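Local coordinates for protein nitrite oxidoreductase subunit C (PDB 7B04) that binds a heme b and calcium ions and probably carries electrons as one subunit of the nitrite oxidoreductase complex, at residues G91-I103 and T108-D120. Sequence-based numbering, arbitrary orientation.
Sequences GGGSVNSAEIKAI and TIYFQVIWDDATD. With CA (calcium ion), chain B.
Lys-101 N donates a short hydrogen bond to Gln-112 O, 2.8 Å away, and the CA of Ile-100 lies close to the same oxygen. Gln-112 N returns a bond to Lys-101 O. Equivalent two-way pairs join Glu-99 with Ile-114 and Ile-103 with Tyr-110, six backbone bonds in all, and the strands run antiparallel at 165°.

On one face of the sheet, the CB of Ala-102 sits over the Phe-111 ring, 4.1 Å from its centroid, a CH-pi contact displaced toward the rim. Ile-100 CD1 comes to the ring's edge, 3.9 Å from Phe-111 CD2; CG1 of Ile-100, anti to the backbone N (chi1 -178°), carries that methyl alongside the phenyl. Phe-138 meets the ring from outside the hairpin, while strand 286-294 packs on Ile-100. On the other face Glu-99, its chain bent at chi2, lies alongside Ile-114, and Ile-103 CG1 rests against Tyr-110 CB at 3.9 Å; Phe-71 of helix 64-71 touches Ile-103, Tyr-110 and Gln-112.

Ahead of the strand, Val-95 lays both methyls against the indole of Trp-115, CG2 reaching Trp-115 CD1 at 3.8 Å. An alanine here loses both methyls, which is likely to open a gap beside the indole, close to the metal loop. There Asp-117 OD2 binds calcium at 2.3 Å and Thr-119 adds its carbonyl O and OG1, with Asn-121, Asp-132 and Asn-295 completing the site. An antiparallel beta hairpin running into a calcium-binding loop fits the beta-rich, DOMON-type heme domain of the ethylbenzene dehydrogenase family.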
loop_
_atom_site.group_PDB
_atom_site.type_symbol
_atom_site.label_atom_id
_atom_site.label_comp_id
_atom_site.label_asym_id
_atom_site.label_seq_id
_atom_site.Cartn_x
_atom_site.Cartn_y
_atom_site.Cartn_z
ATOM N N GLY C 91 39.994 -5.191 21.040
ATOM C CA GLY C 91 39.626 -3.791 21.102
ATOM C C GLY C 91 40.249 -3.150 22.319
ATOM O O GLY C 91 40.868 -3.814 23.158
ATOM N N GLY C 92 39.998 -1.859 22.444
ATOM C CA GLY C 92 40.539 -1.094 23.534
ATOM C C GLY C 92 41.788 -0.336 23.127
ATOM O O GLY C 92 42.175 -0.251 21.955
ATOM N N GLY C 93 42.434 0.224 24.147
ATOM C CA GLY C 93 43.637 1.016 23.994
ATOM C C GLY C 93 43.432 2.475 24.303
ATOM O O GLY C 93 44.413 3.226 24.345
ATOM N N SER C 94 42.184 2.893 24.522
ATOM C CA SER C 94 41.875 4.298 24.747
ATOM C C SER C 94 42.326 4.765 26.122
ATOM O O SER C 94 42.662 5.943 26.294
ATOM C CB SER C 94 40.377 4.531 24.570
ATOM O OG SER C 94 39.632 3.415 25.029
ATOM N N VAL C 95 42.335 3.873 27.109
ATOM C CA VAL C 95 42.771 4.191 28.463
ATOM C C VAL C 95 43.988 3.340 28.790
ATOM O O VAL C 95 44.011 2.138 28.507
ATOM C CB VAL C 95 41.642 3.947 29.487
ATOM C CG1 VAL C 95 42.124 4.234 30.901
ATOM C CG2 VAL C 95 40.424 4.793 29.147
ATOM N N ASN C 96 45.000 3.968 29.391
ATOM C CA ASN C 96 46.274 3.313 29.652
ATOM C C ASN C 96 46.548 3.050 31.123
ATOM O O ASN C 96 47.278 2.110 31.439
ATOM C CB ASN C 96 47.427 4.159 29.093
ATOM C CG ASN C 96 47.348 4.341 27.590
ATOM O OD1 ASN C 96 47.069 3.395 26.852
ATOM N ND2 ASN C 96 47.594 5.563 27.129
ATOM N N SER C 97 45.995 3.854 32.027
ATOM C CA SER C 97 46.262 3.714 33.451
ATOM C C SER C 97 44.997 4.018 34.242
ATOM O O SER C 97 44.093 4.709 33.766
ATOM C CB SER C 97 47.409 4.628 33.904
ATOM O OG SER C 97 47.053 5.993 33.791
ATOM N N ALA C 98 44.943 3.485 35.460
ATOM C CA ALA C 98 43.846 3.776 36.371
ATOM C C ALA C 98 44.343 3.702 37.808
ATOM O O ALA C 98 45.072 2.778 38.176
ATOM C CB ALA C 98 42.674 2.809 36.165
ATOM N N GLU C 99 43.944 4.687 38.608
ATOM C CA GLU C 99 44.222 4.717 40.037
ATOM C C GLU C 99 43.128 3.975 40.798
ATOM O O GLU C 99 41.940 4.146 40.515
ATOM C CB GLU C 99 44.313 6.167 40.519
ATOM C CG GLU C 99 44.769 6.357 41.955
ATOM C CD GLU C 99 43.922 7.379 42.695
ATOM O OE1 GLU C 99 44.497 8.325 43.271
ATOM O OE2 GLU C 99 42.680 7.235 42.702
ATOM N N ILE C 100 43.532 3.140 41.756
ATOM C CA ILE C 100 42.587 2.385 42.576
ATOM C C ILE C 100 42.946 2.549 44.048
ATOM O O ILE C 100 44.095 2.324 44.444
ATOM C CB ILE C 100 42.532 0.894 42.184
ATOM C CG1 ILE C 100 41.499 0.162 43.045
ATOM C CG2 ILE C 100 43.903 0.235 42.274
ATOM C CD1 ILE C 100 41.097 -1.192 42.509
ATOM N N LYS C 101 41.967 2.962 44.850
ATOM C CA LYS C 101 42.089 3.040 46.296
ATOM C C LYS C 101 40.990 2.207 46.945
ATOM O O LYS C 101 39.980 1.881 46.315
ATOM C CB LYS C 101 41.997 4.488 46.796
ATOM C CG LYS C 101 43.172 5.368 46.417
ATOM C CD LYS C 101 43.037 6.748 47.039
ATOM C CE LYS C 101 44.209 7.640 46.673
ATOM N NZ LYS C 101 44.078 8.995 47.275
ATOM N N ALA C 102 41.191 1.863 48.216
ATOM C CA ALA C 102 40.226 1.025 48.914
ATOM C C ALA C 102 40.301 1.271 50.414
ATOM O O ALA C 102 41.386 1.448 50.975
ATOM C CB ALA C 102 40.449 -0.460 48.614
ATOM N N ILE C 103 39.127 1.259 51.051
ATOM C CA ILE C 103 38.954 1.517 52.476
ATOM C C ILE C 103 37.827 0.614 52.959
ATOM O O ILE C 103 36.985 0.171 52.175
ATOM C CB ILE C 103 38.626 2.997 52.767
ATOM C CG1 ILE C 103 37.371 3.409 51.998
ATOM C CG2 ILE C 103 39.795 3.899 52.395
ATOM C CD1 ILE C 103 36.985 4.851 52.182
ATOM N N THR C 108 31.591 -2.575 55.755
ATOM C CA THR C 108 31.465 -2.292 54.331
ATOM C C THR C 108 32.834 -2.013 53.725
ATOM O O THR C 108 33.693 -1.409 54.369
ATOM C CB THR C 108 30.546 -1.085 54.086
ATOM O OG1 THR C 108 29.381 -1.196 54.911
ATOM C CG2 THR C 108 30.121 -1.013 52.626
ATOM N N ILE C 109 33.039 -2.460 52.487
ATOM C CA ILE C 109 34.270 -2.200 51.744
ATOM C C ILE C 109 33.961 -1.274 50.573
ATOM O O ILE C 109 32.934 -1.427 49.899
ATOM C CB ILE C 109 34.932 -3.515 51.272
ATOM C CG1 ILE C 109 36.345 -3.263 50.733
ATOM C CG2 ILE C 109 34.074 -4.251 50.251
ATOM C CD1 ILE C 109 37.193 -4.526 50.647
ATOM N N TYR C 110 34.847 -0.302 50.337
ATOM C CA TYR C 110 34.684 0.674 49.264
ATOM C C TYR C 110 35.954 0.698 48.422
ATOM O O TYR C 110 37.056 0.845 48.965
ATOM C CB TYR C 110 34.424 2.093 49.794
ATOM C CG TYR C 110 33.247 2.272 50.730
ATOM C CD1 TYR C 110 32.000 2.677 50.262
ATOM C CD2 TYR C 110 33.397 2.075 52.090
ATOM C CE1 TYR C 110 30.928 2.859 51.140
ATOM C CE2 TYR C 110 32.340 2.252 52.963
ATOM C CZ TYR C 110 31.111 2.644 52.487
ATOM O OH TYR C 110 30.066 2.818 53.366
ATOM N N PHE C 111 35.794 0.620 47.102
ATOM C CA PHE C 111 36.889 0.748 46.146
ATOM C C PHE C 111 36.637 1.971 45.289
ATOM O O PHE C 111 35.525 2.151 44.790
ATOM C CB PHE C 111 36.977 -0.455 45.191
ATOM C CG PHE C 111 37.533 -1.701 45.803
ATOM C CD1 PHE C 111 36.779 -2.440 46.698
ATOM C CD2 PHE C 111 38.785 -2.176 45.442
ATOM C CE1 PHE C 111 37.272 -3.611 47.243
ATOM C CE2 PHE C 111 39.285 -3.355 45.992
ATOM C CZ PHE C 111 38.523 -4.067 46.893
ATOM N N GLN C 112 37.668 2.786 45.089
ATOM C CA GLN C 112 37.582 3.969 44.240
ATOM C C GLN C 112 38.528 3.796 43.060
ATOM O O GLN C 112 39.727 3.548 43.256
ATOM C CB GLN C 112 37.945 5.222 45.041
ATOM C CG GLN C 112 37.698 6.531 44.333
ATOM C CD GLN C 112 38.544 7.646 44.895
ATOM O OE1 GLN C 112 39.772 7.593 44.838
ATOM N NE2 GLN C 112 37.895 8.649 45.477
ATOM N N VAL C 113 37.998 3.941 41.846
ATOM C CA VAL C 113 38.765 3.771 40.617
ATOM C C VAL C 113 38.672 5.067 39.817
ATOM O O VAL C 113 37.573 5.599 39.603
ATOM C CB VAL C 113 38.256 2.582 39.787
ATOM C CG1 VAL C 113 39.186 2.320 38.626
ATOM C CG2 VAL C 113 38.117 1.342 40.672
ATOM N N ILE C 114 39.822 5.557 39.355
ATOM C CA ILE C 114 39.915 6.811 38.616
ATOM C C ILE C 114 40.732 6.595 37.349
ATOM O O ILE C 114 41.845 6.058 37.403
ATOM C CB ILE C 114 40.564 7.915 39.468
ATOM C CG1 ILE C 114 39.641 8.338 40.606
ATOM C CG2 ILE C 114 40.942 9.101 38.610
ATOM C CD1 ILE C 114 40.290 9.285 41.591
ATOM N N TRP C 115 40.187 7.035 36.219
ATOM C CA TRP C 115 40.897 7.010 34.950
ATOM C C TRP C 115 40.472 8.232 34.151
ATOM O O TRP C 115 39.431 8.840 34.417
ATOM C CB TRP C 115 40.621 5.725 34.165
ATOM C CG TRP C 115 39.231 5.637 33.614
ATOM C CD1 TRP C 115 38.826 5.952 32.349
ATOM C CD2 TRP C 115 38.058 5.206 34.316
ATOM N NE1 TRP C 115 37.475 5.738 32.218
ATOM C CE2 TRP C 115 36.980 5.281 33.411
ATOM C CE3 TRP C 115 37.816 4.764 35.618
ATOM C CZ2 TRP C 115 35.680 4.927 33.768
ATOM C CZ3 TRP C 115 36.526 4.415 35.971
ATOM C CH2 TRP C 115 35.475 4.501 35.051
ATOM N N ASP C 116 41.283 8.586 33.164
ATOM C CA ASP C 116 41.040 9.772 32.353
ATOM C C ASP C 116 40.333 9.403 31.063
ATOM O O ASP C 116 40.768 8.514 30.333
ATOM C CB ASP C 116 42.328 10.511 32.019
ATOM C CG ASP C 116 43.227 10.696 33.222
ATOM O OD1 ASP C 116 42.815 11.434 34.142
ATOM O OD2 ASP C 116 44.352 10.145 33.240
ATOM N N ASP C 117 39.211 10.040 30.807
ATOM C CA ASP C 117 38.534 9.848 29.529
ATOM C C ASP C 117 37.781 11.109 29.134
ATOM O O ASP C 117 37.113 11.738 29.951
ATOM C CB ASP C 117 37.700 8.548 29.482
ATOM C CG ASP C 117 36.588 8.558 28.412
ATOM O OD1 ASP C 117 36.945 8.499 27.211
ATOM O OD2 ASP C 117 35.395 8.335 28.861
ATOM N N ALA C 118 38.005 11.523 27.889
ATOM C CA ALA C 118 37.579 12.810 27.357
ATOM C C ALA C 118 36.103 12.874 26.995
ATOM O O ALA C 118 35.611 13.964 26.685
ATOM C CB ALA C 118 38.414 13.143 26.115
ATOM N N THR C 119 35.377 11.761 27.061
ATOM C CA THR C 119 34.000 11.707 26.595
ATOM C C THR C 119 33.115 11.106 27.674
ATOM O O THR C 119 33.484 10.118 28.315
ATOM C CB THR C 119 33.863 10.905 25.295
ATOM O OG1 THR C 119 34.154 9.528 25.545
ATOM C CG2 THR C 119 34.809 11.435 24.229
ATOM N N ASP C 120 31.947 11.715 27.867
ATOM C CA ASP C 120 30.922 11.208 28.775
ATOM C C ASP C 120 29.891 10.433 27.959
ATOM O O ASP C 120 28.931 10.998 27.435
ATOM C CB ASP C 120 30.273 12.364 29.531
ATOM C CG ASP C 120 30.017 13.577 28.635
ATOM O OD1 ASP C 120 28.916 14.164 28.714
ATOM O OD2 ASP C 120 30.914 13.942 27.843
HETATM CA CA CA B . 33.817 8.011 27.230
#